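Long-range contacts in HAT1-interacting factor 1 (Saccharomyces cerevisiae, PDB 4NQ0), which acts as a nuclear chaperone for histones H3 and H4 within the HAT-B acetyltransferase complex, also binding H2A-H2B, and takes part in chromatin assembly and telomere silencing: residues 63-68 with 211-216; 180-185 with 237-242; 205-210 with 244-249; 231-236 with 264-269; 258-263 with 284-289. All blocks are in the same frame, centred on the assembly; numbering follows the deposited sequence.

Interaction 1: residues 63-68 with 211-216; sequences LFTIFA and AQALML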
# COMPACT_ATOMS: atom_id res chain seq x y z
N LEU A 63 -4.27 12.96 -5.19
CA LEU A 63 -3.40 14.03 -4.72
C LEU A 63 -2.54 13.56 -3.55
O LEU A 63 -1.36 13.90 -3.46
CB LEU A 63 -4.19 15.28 -4.32
CG LEU A 63 -4.84 16.05 -5.48
CD1 LEU A 63 -5.88 17.00 -4.96
CD2 LEU A 63 -3.80 16.79 -6.30
N PHE A 64 -3.14 12.76 -2.67
CA PHE A 64 -2.42 12.23 -1.52
C PHE A 64 -1.48 11.09 -1.92
O PHE A 64 -0.32 11.05 -1.48
CB PHE A 64 -3.43 11.79 -0.45
CG PHE A 64 -4.13 12.94 0.22
CD1 PHE A 64 -3.63 13.48 1.40
CD2 PHE A 64 -5.27 13.51 -0.33
CE1 PHE A 64 -4.26 14.55 2.03
CE2 PHE A 64 -5.90 14.59 0.28
CZ PHE A 64 -5.40 15.10 1.46
N THR A 65 -1.95 10.20 -2.79
CA THR A 65 -1.13 9.04 -3.17
C THR A 65 0.07 9.41 -4.04
O THR A 65 1.19 8.92 -3.81
CB THR A 65 -1.97 7.94 -3.85
OG1 THR A 65 -2.48 8.42 -5.10
CG2 THR A 65 -3.13 7.54 -2.94
N ILE A 66 -0.14 10.30 -5.00
CA ILE A 66 0.97 10.84 -5.79
C ILE A 66 1.95 11.61 -4.90
O ILE A 66 3.17 11.41 -4.99
CB ILE A 66 0.46 11.75 -6.94
CG1 ILE A 66 -0.34 10.91 -7.95
CG2 ILE A 66 1.63 12.42 -7.65
CD1 ILE A 66 -1.22 11.72 -8.84
N PHE A 67 1.42 12.46 -4.02
CA PHE A 67 2.24 13.23 -3.08
C PHE A 67 3.11 12.27 -2.25
O PHE A 67 4.32 12.47 -2.10
CB PHE A 67 1.32 14.07 -2.17
CG PHE A 67 1.99 15.23 -1.43
CD1 PHE A 67 3.38 15.39 -1.34
CD2 PHE A 67 1.19 16.15 -0.76
CE1 PHE A 67 3.93 16.45 -0.62
CE2 PHE A 67 1.73 17.21 -0.05
CZ PHE A 67 3.10 17.36 0.02
N ALA A 68 2.49 11.21 -1.74
CA ALA A 68 3.20 10.24 -0.91
C ALA A 68 4.31 9.53 -1.69
O ALA A 68 5.43 9.43 -1.21
CB ALA A 68 2.23 9.22 -0.34
N ALA A 211 -2.38 7.52 4.84
CA ALA A 211 -3.47 7.34 5.81
C ALA A 211 -4.68 8.14 5.35
O ALA A 211 -5.82 7.68 5.43
CB ALA A 211 -3.05 7.75 7.24
N GLN A 212 -4.42 9.34 4.85
CA GLN A 212 -5.49 10.18 4.32
C GLN A 212 -6.05 9.69 2.98
O GLN A 212 -7.24 9.85 2.72
CB GLN A 212 -5.01 11.63 4.23
CG GLN A 212 -4.68 12.22 5.61
CD GLN A 212 -3.99 13.56 5.52
OE1 GLN A 212 -4.65 14.58 5.37
NE2 GLN A 212 -2.66 13.56 5.62
N ALA A 213 -5.22 9.10 2.14
CA ALA A 213 -5.75 8.42 0.93
C ALA A 213 -6.76 7.33 1.31
O ALA A 213 -7.84 7.24 0.70
CB ALA A 213 -4.63 7.84 0.10
N LEU A 214 -6.41 6.54 2.32
CA LEU A 214 -7.27 5.47 2.82
C LEU A 214 -8.58 6.04 3.31
O LEU A 214 -9.65 5.53 3.00
CB LEU A 214 -6.63 4.73 4.00
CG LEU A 214 -5.58 3.67 3.74
CD1 LEU A 214 -5.03 3.20 5.08
CD2 LEU A 214 -6.16 2.49 2.94
N MET A 215 -8.46 7.08 4.12
CA MET A 215 -9.61 7.79 4.66
C MET A 215 -10.57 8.16 3.54
O MET A 215 -11.77 7.92 3.64
CB MET A 215 -9.10 9.03 5.41
CG MET A 215 -10.09 10.12 5.77
SD MET A 215 -9.19 11.61 6.28
CE MET A 215 -8.14 10.99 7.60
N LEU A 216 -10.04 8.74 2.47
CA LEU A 216 -10.86 9.22 1.35
C LEU A 216 -11.47 8.06 0.54
O LEU A 216 -12.67 8.06 0.26
CB LEU A 216 -10.03 10.15 0.46
CG LEU A 216 -9.66 11.48 1.13
CD1 LEU A 216 -8.52 12.20 0.40
CD2 LEU A 216 -10.89 12.39 1.24
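The ring of F64 lies against one turn of the helix carrying 211-216, Q212 meeting the CD1/CE1 side of the ring and L216 the CD2/CE2 side, both obliquely. F64 buries more surface here than any other residue. Its CE2 is 3.5 Å from CD1 of L216, the two side chains meeting at about a right angle. Between the flanking residues, the CB atoms of F64 and A213 stand 4.2 Å apart. One residue on, CG2 of T65 presses on CB of A213 at 3.4 Å, closer than usual van der Waals contact, so the fit is tight there. F64 points its CG beside its own backbone N (chi1 -71°), which lays the ring along the partner helix.

The polar group present is the Q212 amide, whose plane is turned 60° from the ring. Its OE1 comes within 3.4 Å of F64 CE1 without hydrogen bonding across the contact. The bonds that fix this amide lie elsewhere: OE1 accepts from R190 N, while NE2 reaches Y197 OH and D208 O. Cut back to an alanine, position F64 is likely to leave a gap between Q212 and L216, with L216 CD1 losing its aromatic partner.

The segments run antiparallel at 160°, their axes 8.7 Å apart. F64 also touches L49 of helix 38-51, and L214 faces helix 229-248, placing helix 202-218, within the predicted TPR 1, between its neighbours.

Interaction 2: residues 180-185 with 237-242; sequences DDEIED and DVYILM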
# COMPACT_ATOMS: atom_id res chain seq x y z
N ASP A 180 -12.82 -1.97 8.80
CA ASP A 180 -11.38 -1.76 8.81
C ASP A 180 -11.10 -0.58 9.75
O ASP A 180 -11.35 0.58 9.40
CB ASP A 180 -10.91 -1.46 7.38
CG ASP A 180 -9.40 -1.25 7.28
OD1 ASP A 180 -8.73 -1.08 8.31
OD2 ASP A 180 -8.88 -1.26 6.15
N ASP A 181 -10.55 -0.88 10.93
CA ASP A 181 -10.36 0.13 11.99
C ASP A 181 -9.29 1.17 11.66
O ASP A 181 -9.22 2.22 12.29
CB ASP A 181 -10.03 -0.55 13.34
CG ASP A 181 -11.21 -0.55 14.32
OD1 ASP A 181 -12.39 -0.55 13.88
OD2 ASP A 181 -10.96 -0.56 15.55
N GLU A 182 -8.46 0.87 10.67
CA GLU A 182 -7.37 1.76 10.28
C GLU A 182 -7.83 2.88 9.34
O GLU A 182 -7.09 3.83 9.09
CB GLU A 182 -6.27 0.91 9.63
CG GLU A 182 -5.02 1.66 9.21
CD GLU A 182 -3.87 0.71 8.88
OE1 GLU A 182 -4.07 -0.52 8.94
OE2 GLU A 182 -2.77 1.21 8.55
N ILE A 183 -9.04 2.78 8.81
CA ILE A 183 -9.56 3.86 7.98
C ILE A 183 -10.15 4.94 8.88
O ILE A 183 -11.17 4.72 9.54
CB ILE A 183 -10.61 3.35 6.99
CG1 ILE A 183 -9.96 2.34 6.03
CG2 ILE A 183 -11.20 4.51 6.21
CD1 ILE A 183 -10.88 1.82 4.97
N GLU A 184 -9.51 6.10 8.91
CA GLU A 184 -9.94 7.20 9.79
C GLU A 184 -11.17 7.88 9.22
O GLU A 184 -11.44 7.82 8.02
CB GLU A 184 -8.84 8.24 9.94
CG GLU A 184 -7.52 7.75 10.49
CD GLU A 184 -6.46 8.84 10.47
OE1 GLU A 184 -6.82 10.01 10.76
OE2 GLU A 184 -5.28 8.55 10.17
N ASP A 185 -11.91 8.56 10.10
CA ASP A 185 -13.01 9.41 9.70
C ASP A 185 -12.48 10.60 8.92
O ASP A 185 -11.43 11.15 9.25
CB ASP A 185 -13.78 9.93 10.92
CG ASP A 185 -15.14 10.53 10.56
OD1 ASP A 185 -16.16 9.90 10.89
OD2 ASP A 185 -15.19 11.62 9.94
N ASP A 237 -3.95 -1.35 -3.06
CA ASP A 237 -2.78 -0.68 -3.65
C ASP A 237 -2.13 0.27 -2.65
O ASP A 237 -0.90 0.35 -2.57
CB ASP A 237 -3.17 0.11 -4.92
CG ASP A 237 -3.41 -0.78 -6.13
OD1 ASP A 237 -3.02 -1.97 -6.12
OD2 ASP A 237 -4.00 -0.28 -7.10
N VAL A 238 -2.95 0.99 -1.88
CA VAL A 238 -2.42 1.91 -0.89
C VAL A 238 -1.68 1.15 0.21
O VAL A 238 -0.61 1.59 0.67
CB VAL A 238 -3.51 2.80 -0.28
CG1 VAL A 238 -2.96 3.57 0.95
CG2 VAL A 238 -4.05 3.75 -1.35
N TYR A 239 -2.24 0.02 0.63
CA TYR A 239 -1.62 -0.78 1.69
C TYR A 239 -0.28 -1.34 1.22
O TYR A 239 0.68 -1.37 2.00
CB TYR A 239 -2.55 -1.89 2.20
CG TYR A 239 -3.55 -1.44 3.24
CD1 TYR A 239 -3.13 -0.77 4.39
CD2 TYR A 239 -4.90 -1.69 3.10
CE1 TYR A 239 -4.03 -0.35 5.36
CE2 TYR A 239 -5.82 -1.28 4.06
CZ TYR A 239 -5.38 -0.61 5.17
OH TYR A 239 -6.28 -0.21 6.10
N ILE A 240 -0.19 -1.77 -0.04
CA ILE A 240 1.09 -2.21 -0.60
C ILE A 240 2.12 -1.08 -0.55
O ILE A 240 3.26 -1.29 -0.14
CB ILE A 240 0.97 -2.72 -2.07
CG1 ILE A 240 0.11 -4.00 -2.17
CG2 ILE A 240 2.36 -2.98 -2.66
CD1 ILE A 240 0.67 -5.22 -1.43
N LEU A 241 1.72 0.12 -0.96
CA LEU A 241 2.63 1.27 -0.92
C LEU A 241 3.06 1.58 0.52
O LEU A 241 4.23 1.82 0.77
CB LEU A 241 1.97 2.53 -1.51
CG LEU A 241 2.72 3.34 -2.56
CD1 LEU A 241 1.93 4.64 -2.84
CD2 LEU A 241 4.18 3.66 -2.20
N MET A 242 2.11 1.59 1.45
CA MET A 242 2.44 1.76 2.86
C MET A 242 3.47 0.72 3.29
O MET A 242 4.46 1.05 3.92
CB MET A 242 1.20 1.63 3.73
CG MET A 242 0.29 2.84 3.68
SD MET A 242 -1.08 2.55 4.78
CE MET A 242 -1.81 4.18 4.83
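Y239 and D180 approach from opposite directions and meet through the phenol hydroxyl. Y239 OH donates to D180 OD2 over 2.8 Å, using the syn lone pair of that oxygen. OD2 lies at the ring edge, near its plane, and the carboxylate and ring planes are 24° apart. D180 directs its CG away from its own backbone N (chi1 -178°), carrying the carboxylate to the tyrosine. OD2 also binds Y265 OH, and OD1 forms a salt bridge with K261.

The same OD1 accepts from E182 N at 3.1 Å, making an Asx turn, while the backbone follows a type I turn from D180 to I183. This loop belongs to the region important for histone binding; it is thereby joined to helix 229-248, which bears the predicted TPR 2. A leucine in place of D180 would probably leave the hydroxyls of Y239 and Y265 without their shared acceptor and K261 without one of its counter-charges.

E182 instead slides past Y239 in the opposite sense, its extended chain placing OE1 3.6 Å from Y239 CE1. Its carboxylate plane is turned 61° from the ring. OE1 pairs with K261, and OE2 with H258 NE2. Farther along the helix, SD of M242 lies 4.3 Å from E182 OE2.

Interaction 3: residues 205-210 with 244-249; sequences NALDLL and DIEREA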
# COMPACT_ATOMS: atom_id res chain seq x y z
N ASN A 205 6.05 11.21 6.72
CA ASN A 205 5.17 12.10 5.95
C ASN A 205 4.38 11.36 4.88
O ASN A 205 3.17 11.51 4.77
CB ASN A 205 5.99 13.23 5.31
CG ASN A 205 6.63 14.15 6.35
OD1 ASN A 205 6.33 14.07 7.55
ND2 ASN A 205 7.51 15.02 5.90
N ALA A 206 5.07 10.54 4.09
CA ALA A 206 4.43 9.76 3.03
C ALA A 206 3.33 8.84 3.59
O ALA A 206 2.22 8.76 3.05
CB ALA A 206 5.46 8.95 2.29
N LEU A 207 3.65 8.19 4.71
CA LEU A 207 2.69 7.31 5.40
C LEU A 207 1.44 8.05 5.88
O LEU A 207 0.34 7.54 5.77
CB LEU A 207 3.36 6.62 6.60
CG LEU A 207 4.30 5.47 6.24
CD1 LEU A 207 4.95 4.91 7.51
CD2 LEU A 207 3.52 4.39 5.46
N ASP A 208 1.62 9.26 6.41
CA ASP A 208 0.50 10.08 6.87
C ASP A 208 -0.37 10.51 5.69
O ASP A 208 -1.60 10.53 5.79
CB ASP A 208 1.00 11.31 7.62
CG ASP A 208 -0.12 12.05 8.32
OD1 ASP A 208 -0.78 11.44 9.19
OD2 ASP A 208 -0.34 13.24 8.01
N LEU A 209 0.27 10.83 4.57
CA LEU A 209 -0.46 11.17 3.35
C LEU A 209 -1.27 9.98 2.84
O LEU A 209 -2.39 10.15 2.37
CB LEU A 209 0.49 11.67 2.26
CG LEU A 209 0.97 13.12 2.47
CD1 LEU A 209 2.27 13.36 1.75
CD2 LEU A 209 -0.11 14.10 2.01
N LEU A 210 -0.70 8.78 2.94
CA LEU A 210 -1.43 7.57 2.56
C LEU A 210 -2.57 7.25 3.53
O LEU A 210 -3.64 6.79 3.10
CB LEU A 210 -0.48 6.38 2.40
CG LEU A 210 0.46 6.46 1.21
CD1 LEU A 210 1.61 5.46 1.33
CD2 LEU A 210 -0.31 6.25 -0.10
N ASP A 244 5.62 -1.00 1.37
CA ASP A 244 6.90 -0.74 0.71
C ASP A 244 7.67 0.33 1.46
O ASP A 244 8.85 0.16 1.74
CB ASP A 244 6.69 -0.28 -0.74
CG ASP A 244 6.15 -1.38 -1.65
OD1 ASP A 244 5.70 -1.01 -2.75
OD2 ASP A 244 6.19 -2.59 -1.30
N ILE A 245 7.01 1.43 1.79
CA ILE A 245 7.66 2.52 2.52
C ILE A 245 8.16 2.07 3.90
O ILE A 245 9.30 2.33 4.28
CB ILE A 245 6.72 3.72 2.71
CG1 ILE A 245 6.40 4.37 1.36
CG2 ILE A 245 7.34 4.77 3.65
CD1 ILE A 245 5.26 5.37 1.41
N GLU A 246 7.30 1.37 4.63
CA GLU A 246 7.66 0.88 5.96
C GLU A 246 8.83 -0.11 5.87
O GLU A 246 9.73 -0.06 6.70
CB GLU A 246 6.45 0.25 6.65
CG GLU A 246 5.39 1.26 7.01
CD GLU A 246 4.06 0.64 7.39
OE1 GLU A 246 3.67 -0.40 6.81
OE2 GLU A 246 3.40 1.21 8.29
N ARG A 247 8.82 -0.98 4.87
CA ARG A 247 9.95 -1.87 4.61
C ARG A 247 11.24 -1.08 4.37
O ARG A 247 12.28 -1.35 4.98
CB ARG A 247 9.65 -2.77 3.39
CG ARG A 247 10.68 -3.87 3.16
CD ARG A 247 10.33 -4.77 1.99
NE ARG A 247 10.15 -4.02 0.74
CZ ARG A 247 10.03 -4.57 -0.47
NH1 ARG A 247 9.87 -3.79 -1.54
NH2 ARG A 247 10.09 -5.89 -0.63
N GLU A 248 11.16 -0.08 3.50
CA GLU A 248 12.30 0.79 3.24
C GLU A 248 12.77 1.48 4.52
O GLU A 248 13.97 1.67 4.73
CB GLU A 248 11.95 1.85 2.18
CG GLU A 248 13.15 2.65 1.68
CD GLU A 248 14.18 1.78 0.97
OE1 GLU A 248 13.77 0.85 0.23
OE2 GLU A 248 15.39 2.04 1.15
N ALA A 249 11.83 1.86 5.39
CA ALA A 249 12.16 2.52 6.65
C ALA A 249 12.53 1.53 7.77
O ALA A 249 12.67 1.94 8.92
CB ALA A 249 11.00 3.42 7.11
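I245 is the bump that packs into the face of helix 202-218, filling a hollow bounded by A206, L207 and L210. Its CD1 tip reaches the floor, 3.7 Å from the CB of A206, whose small side chain makes the hollow deep. L210 closes one wall tip to tip: its CD1 is also 3.7 Å from I245 CD1. The other branch, I245 CG2, lies 4.1 Å from L207 CG, and these two side chains slide past each other in opposite directions. Because I245 sets CG1 beside its backbone N (chi1 -67°) and CG2 beside the carbonyl carbon, its two arms can serve A206 with L210 and L207 separately.

L207 is the answering bump. It fits between I245 and the methylene part of E246, where L207 CD1 meets E246 CG at 3.7 Å, nearly at right angles. E246 contributes carbon to this surface while its carboxylate turns to H258 ND1 and R254 NE on helix 252-266, so the acid is held at the border of an apolar patch.

The axes pass 10.5 Å apart and run antiparallel at 161°, with no hydrogen bond between the segments. Antiparallel helices stacked side by side are characteristic of TPR arrays; here the contact joins the predicted TPR 1 to the predicted TPR 2.

Interaction 4: residues 231-236 with 264-269; sequences SRLRIG and GYYKTL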
# COMPACT_ATOMS: atom_id res chain seq x y z
N SER A 231 -12.76 0.99 -5.26
CA SER A 231 -12.28 1.50 -3.97
C SER A 231 -11.44 0.46 -3.23
O SER A 231 -10.31 0.73 -2.81
CB SER A 231 -13.45 1.95 -3.09
OG SER A 231 -13.93 3.23 -3.47
N ARG A 232 -11.99 -0.74 -3.09
CA ARG A 232 -11.29 -1.85 -2.44
C ARG A 232 -9.97 -2.23 -3.14
O ARG A 232 -8.99 -2.55 -2.47
CB ARG A 232 -12.22 -3.05 -2.33
CG ARG A 232 -13.17 -2.92 -1.14
CD ARG A 232 -14.56 -3.44 -1.46
NE ARG A 232 -14.48 -4.74 -2.11
CZ ARG A 232 -15.30 -5.17 -3.07
NH1 ARG A 232 -16.30 -4.43 -3.53
NH2 ARG A 232 -15.10 -6.38 -3.57
N LEU A 233 -9.96 -2.18 -4.47
CA LEU A 233 -8.73 -2.38 -5.24
C LEU A 233 -7.70 -1.32 -4.88
O LEU A 233 -6.55 -1.64 -4.59
CB LEU A 233 -9.02 -2.32 -6.75
CG LEU A 233 -7.80 -2.27 -7.70
CD1 LEU A 233 -6.98 -3.54 -7.59
CD2 LEU A 233 -8.22 -2.03 -9.15
N ARG A 234 -8.12 -0.06 -4.92
CA ARG A 234 -7.23 1.06 -4.66
C ARG A 234 -6.74 1.09 -3.23
O ARG A 234 -5.60 1.48 -2.97
CB ARG A 234 -7.93 2.38 -5.03
CG ARG A 234 -8.13 2.54 -6.53
CD ARG A 234 -7.95 3.98 -6.98
NE ARG A 234 -9.20 4.71 -6.96
CZ ARG A 234 -9.31 6.04 -7.02
NH1 ARG A 234 -8.24 6.82 -7.08
NH2 ARG A 234 -10.53 6.58 -6.99
N ILE A 235 -7.60 0.69 -2.31
CA ILE A 235 -7.21 0.56 -0.91
C ILE A 235 -6.10 -0.48 -0.77
O ILE A 235 -5.10 -0.23 -0.09
CB ILE A 235 -8.42 0.24 0.01
CG1 ILE A 235 -9.29 1.49 0.16
CG2 ILE A 235 -7.96 -0.22 1.39
CD1 ILE A 235 -10.65 1.23 0.77
N GLY A 236 -6.25 -1.62 -1.43
CA GLY A 236 -5.21 -2.64 -1.45
C GLY A 236 -3.89 -2.09 -1.94
O GLY A 236 -2.84 -2.30 -1.32
N GLY A 264 -5.77 -9.14 1.92
CA GLY A 264 -7.19 -9.27 2.27
C GLY A 264 -8.13 -8.48 1.37
O GLY A 264 -9.22 -8.94 1.03
N TYR A 265 -7.73 -7.27 0.98
CA TYR A 265 -8.56 -6.44 0.11
C TYR A 265 -8.64 -7.01 -1.30
O TYR A 265 -9.72 -7.05 -1.89
CB TYR A 265 -8.06 -4.98 0.09
CG TYR A 265 -8.68 -4.15 1.19
CD1 TYR A 265 -9.91 -3.52 1.01
CD2 TYR A 265 -8.05 -4.02 2.42
CE1 TYR A 265 -10.48 -2.77 2.01
CE2 TYR A 265 -8.63 -3.27 3.43
CZ TYR A 265 -9.85 -2.66 3.22
OH TYR A 265 -10.41 -1.91 4.20
N TYR A 266 -7.52 -7.47 -1.83
CA TYR A 266 -7.52 -8.06 -3.17
C TYR A 266 -8.40 -9.31 -3.22
O TYR A 266 -8.99 -9.61 -4.24
CB TYR A 266 -6.09 -8.41 -3.60
CG TYR A 266 -5.16 -7.23 -3.78
CD1 TYR A 266 -5.59 -6.04 -4.35
CD2 TYR A 266 -3.82 -7.32 -3.42
CE1 TYR A 266 -4.73 -4.96 -4.53
CE2 TYR A 266 -2.96 -6.26 -3.60
CZ TYR A 266 -3.42 -5.07 -4.16
OH TYR A 266 -2.57 -4.01 -4.36
N LYS A 267 -8.49 -10.02 -2.10
CA LYS A 267 -9.32 -11.23 -2.03
C LYS A 267 -10.83 -10.98 -1.97
O LYS A 267 -11.61 -11.92 -2.11
CB LYS A 267 -8.88 -12.08 -0.84
CG LYS A 267 -7.63 -12.89 -1.14
CD LYS A 267 -7.11 -13.53 0.13
CE LYS A 267 -6.31 -14.80 -0.15
NZ LYS A 267 -5.62 -15.28 1.10
N THR A 268 -11.25 -9.73 -1.79
CA THR A 268 -12.67 -9.39 -1.91
C THR A 268 -13.04 -9.10 -3.36
O THR A 268 -14.22 -8.88 -3.67
CB THR A 268 -13.03 -8.14 -1.09
OG1 THR A 268 -12.42 -6.99 -1.68
CG2 THR A 268 -12.57 -8.29 0.38
N LEU A 269 -12.04 -9.05 -4.23
CA LEU A 269 -12.23 -8.64 -5.62
C LEU A 269 -12.73 -9.81 -6.45
O LEU A 269 -12.30 -10.95 -6.24
CB LEU A 269 -10.92 -8.11 -6.21
CG LEU A 269 -10.62 -6.61 -6.24
CD1 LEU A 269 -11.46 -5.78 -5.28
CD2 LEU A 269 -9.13 -6.40 -5.98
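Y265 and I235 form the tight part of this contact. CG2 of I235 sits 3.5 Å above the centre of the Y265 ring, 9° off its normal, a CH-pi contact. R232 CG comes to the edge of the same ring, near its plane. G236 has no side chain, and the backbones draw together here, G236 CA lying 5.3 Å from Y265 CA. Y266 uses the same thin spot: its OH is 3.4 Å from the carbonyl carbon of G236. The two phenol ends are bound outside the contact, Y265 OH to D180 and Y266 OH to D237.

The other part is more exposed and more polar. R232 bends along its chain (chi3 47°), which returns the guanidinium to T268. NE donates to T268 OG1 over 3.1 Å, at 163° and in the guanidinium plane; NH2 adds weak bonds to T268 O and OG1. Beside it, L233 CD1 and L269 CD2 touch at 3.9 Å, crossing at about a right angle.

T268 OG1 in turn donates to Y265 O, 2.7 Å away and in the carbonyl plane, so this hydroxyl relays between the arginine and the backbone at Y265. E229, paired to NH2, probably offsets part of the R232 charge; with L227 O bound to NH1 as well, the orientation of the guanidinium is probably fixed by this set of bonds.

Interaction 5: residues 258-263 with 284-289; sequences HYLKAL and FLVCDA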
# COMPACT_ATOMS: atom_id res chain seq x y z
N HIS A 258 0.71 -4.51 6.79
CA HIS A 258 0.05 -3.81 5.69
C HIS A 258 -0.05 -4.63 4.41
O HIS A 258 -1.07 -4.60 3.73
CB HIS A 258 0.67 -2.45 5.45
CG HIS A 258 0.25 -1.44 6.48
ND1 HIS A 258 1.14 -0.63 7.14
CD2 HIS A 258 -0.97 -1.16 6.99
CE1 HIS A 258 0.48 0.13 8.00
NE2 HIS A 258 -0.80 -0.18 7.93
N TYR A 259 1.01 -5.38 4.09
CA TYR A 259 0.94 -6.33 2.96
C TYR A 259 -0.19 -7.36 3.13
O TYR A 259 -0.90 -7.70 2.18
CB TYR A 259 2.27 -7.06 2.79
CG TYR A 259 3.44 -6.23 2.31
CD1 TYR A 259 3.29 -5.20 1.38
CD2 TYR A 259 4.73 -6.51 2.75
CE1 TYR A 259 4.38 -4.45 0.94
CE2 TYR A 259 5.82 -5.79 2.30
CZ TYR A 259 5.65 -4.76 1.40
OH TYR A 259 6.74 -4.05 0.95
N LEU A 260 -0.34 -7.85 4.36
CA LEU A 260 -1.45 -8.75 4.68
C LEU A 260 -2.82 -8.09 4.58
O LEU A 260 -3.79 -8.76 4.22
CB LEU A 260 -1.30 -9.32 6.09
CG LEU A 260 -0.16 -10.34 6.29
CD1 LEU A 260 0.03 -10.55 7.77
CD2 LEU A 260 -0.45 -11.65 5.58
N LYS A 261 -2.90 -6.81 4.93
CA LYS A 261 -4.15 -6.06 4.75
C LYS A 261 -4.46 -5.89 3.27
O LYS A 261 -5.61 -6.03 2.86
CB LYS A 261 -4.07 -4.67 5.41
CG LYS A 261 -4.07 -4.70 6.93
CD LYS A 261 -5.44 -4.46 7.56
CE LYS A 261 -5.92 -3.04 7.34
NZ LYS A 261 -6.41 -2.35 8.56
N ALA A 262 -3.44 -5.60 2.47
CA ALA A 262 -3.61 -5.44 1.03
C ALA A 262 -4.13 -6.74 0.44
O ALA A 262 -5.10 -6.76 -0.31
CB ALA A 262 -2.30 -5.04 0.36
N LEU A 263 -3.49 -7.84 0.83
CA LEU A 263 -3.87 -9.16 0.38
C LEU A 263 -5.34 -9.45 0.70
O LEU A 263 -6.08 -9.91 -0.15
CB LEU A 263 -2.93 -10.19 1.01
CG LEU A 263 -2.95 -11.65 0.56
CD1 LEU A 263 -2.49 -11.83 -0.89
CD2 LEU A 263 -2.05 -12.46 1.51
N PHE A 284 4.14 -12.59 -1.96
CA PHE A 284 5.61 -12.57 -2.01
C PHE A 284 6.19 -11.47 -1.14
O PHE A 284 7.20 -11.67 -0.45
CB PHE A 284 6.12 -12.43 -3.45
CG PHE A 284 7.60 -12.17 -3.53
CD1 PHE A 284 8.51 -13.19 -3.31
CD2 PHE A 284 8.08 -10.90 -3.81
CE1 PHE A 284 9.88 -12.95 -3.36
CE2 PHE A 284 9.44 -10.64 -3.87
CZ PHE A 284 10.35 -11.67 -3.64
N LEU A 285 5.56 -10.29 -1.17
CA LEU A 285 6.07 -9.16 -0.38
C LEU A 285 6.01 -9.46 1.12
O LEU A 285 6.91 -9.09 1.86
CB LEU A 285 5.31 -7.87 -0.72
CG LEU A 285 5.56 -7.29 -2.12
CD1 LEU A 285 4.53 -6.20 -2.45
CD2 LEU A 285 6.98 -6.75 -2.27
N VAL A 286 4.96 -10.13 1.56
CA VAL A 286 4.85 -10.64 2.92
C VAL A 286 6.09 -11.48 3.30
O VAL A 286 6.72 -11.22 4.32
CB VAL A 286 3.58 -11.49 3.11
CG1 VAL A 286 3.67 -12.36 4.39
CG2 VAL A 286 2.34 -10.59 3.14
N CYS A 287 6.44 -12.44 2.44
CA CYS A 287 7.59 -13.31 2.68
C CYS A 287 8.91 -12.56 2.67
O CYS A 287 9.80 -12.85 3.49
CB CYS A 287 7.64 -14.43 1.63
SG CYS A 287 6.21 -15.52 1.77
N ASP A 288 9.05 -11.60 1.76
CA ASP A 288 10.27 -10.83 1.65
C ASP A 288 10.51 -9.97 2.90
O ASP A 288 11.63 -9.84 3.35
CB ASP A 288 10.28 -9.95 0.40
CG ASP A 288 11.68 -9.67 -0.10
OD1 ASP A 288 12.34 -10.62 -0.57
OD2 ASP A 288 12.13 -8.51 -0.02
N ALA A 289 9.45 -9.38 3.44
CA ALA A 289 9.55 -8.62 4.68
C ALA A 289 9.76 -9.57 5.86
O ALA A 289 10.56 -9.29 6.74
CB ALA A 289 8.31 -7.78 4.88
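L285 lies across the ring of Y259, opening the contact from the side of helix 273-290. Its CB sits 3.6 Å from the ring centroid and 6° off the normal, a CH-pi contact over the face. From there L285 CD1 reaches on to Y259 CE1 at 3.8 Å, while the backbone O of L285 is 3.5 Å from Y259 CD2, so side chain and main chain both pack on the tyrosine.

V286 follows, at the closest approach of the backbones. It turns CG1 opposite its backbone N (chi1 163°), which places CG2 on the partner helix, 3.5 Å from Y259 CB. The same methyl group also meets L260 CD2 at 3.9 Å, fitting between the two residues.

One turn beyond L285, A289 brings its CB to the edge of the Y259 ring, near the ring plane and 4.1 Å from CE2. L285 and A289 thus bear on the tyrosine from face and rim.

The segments run antiparallel, with axes 9.2 Å apart. The polar end of Y259 is satisfied elsewhere: its OH bonds D244 OD2 on helix 229-248, which probably fixes the ring's position, while the contacts between the two segments are apolar packing and CH-pi, with no hydrogen bond between them.

The contacts follow a row of antiparallel helices: 61-77 meets 202-218 in interaction 1, 202-218 meets 229-248 in interaction 3, 229-248 meets 252-266 in interaction 4, and 252-266 meets 273-290 in interaction 5. Interaction 2 adds a loop lying against helix 229-248; its centre is about 9 Å from interaction 1's and about 10 Å from interaction 4's. Interactions 1 and 5, the ends of the row, are about 20 Å apart between centres. Along the chain, interactions 1, 2 and 3 close before 5 opens, and 1 also before 4; the other pairs alternate. The loop, part of a region important for histone interaction, is tied to the helices by D180 and E182, which meet Y239, H258 and K261.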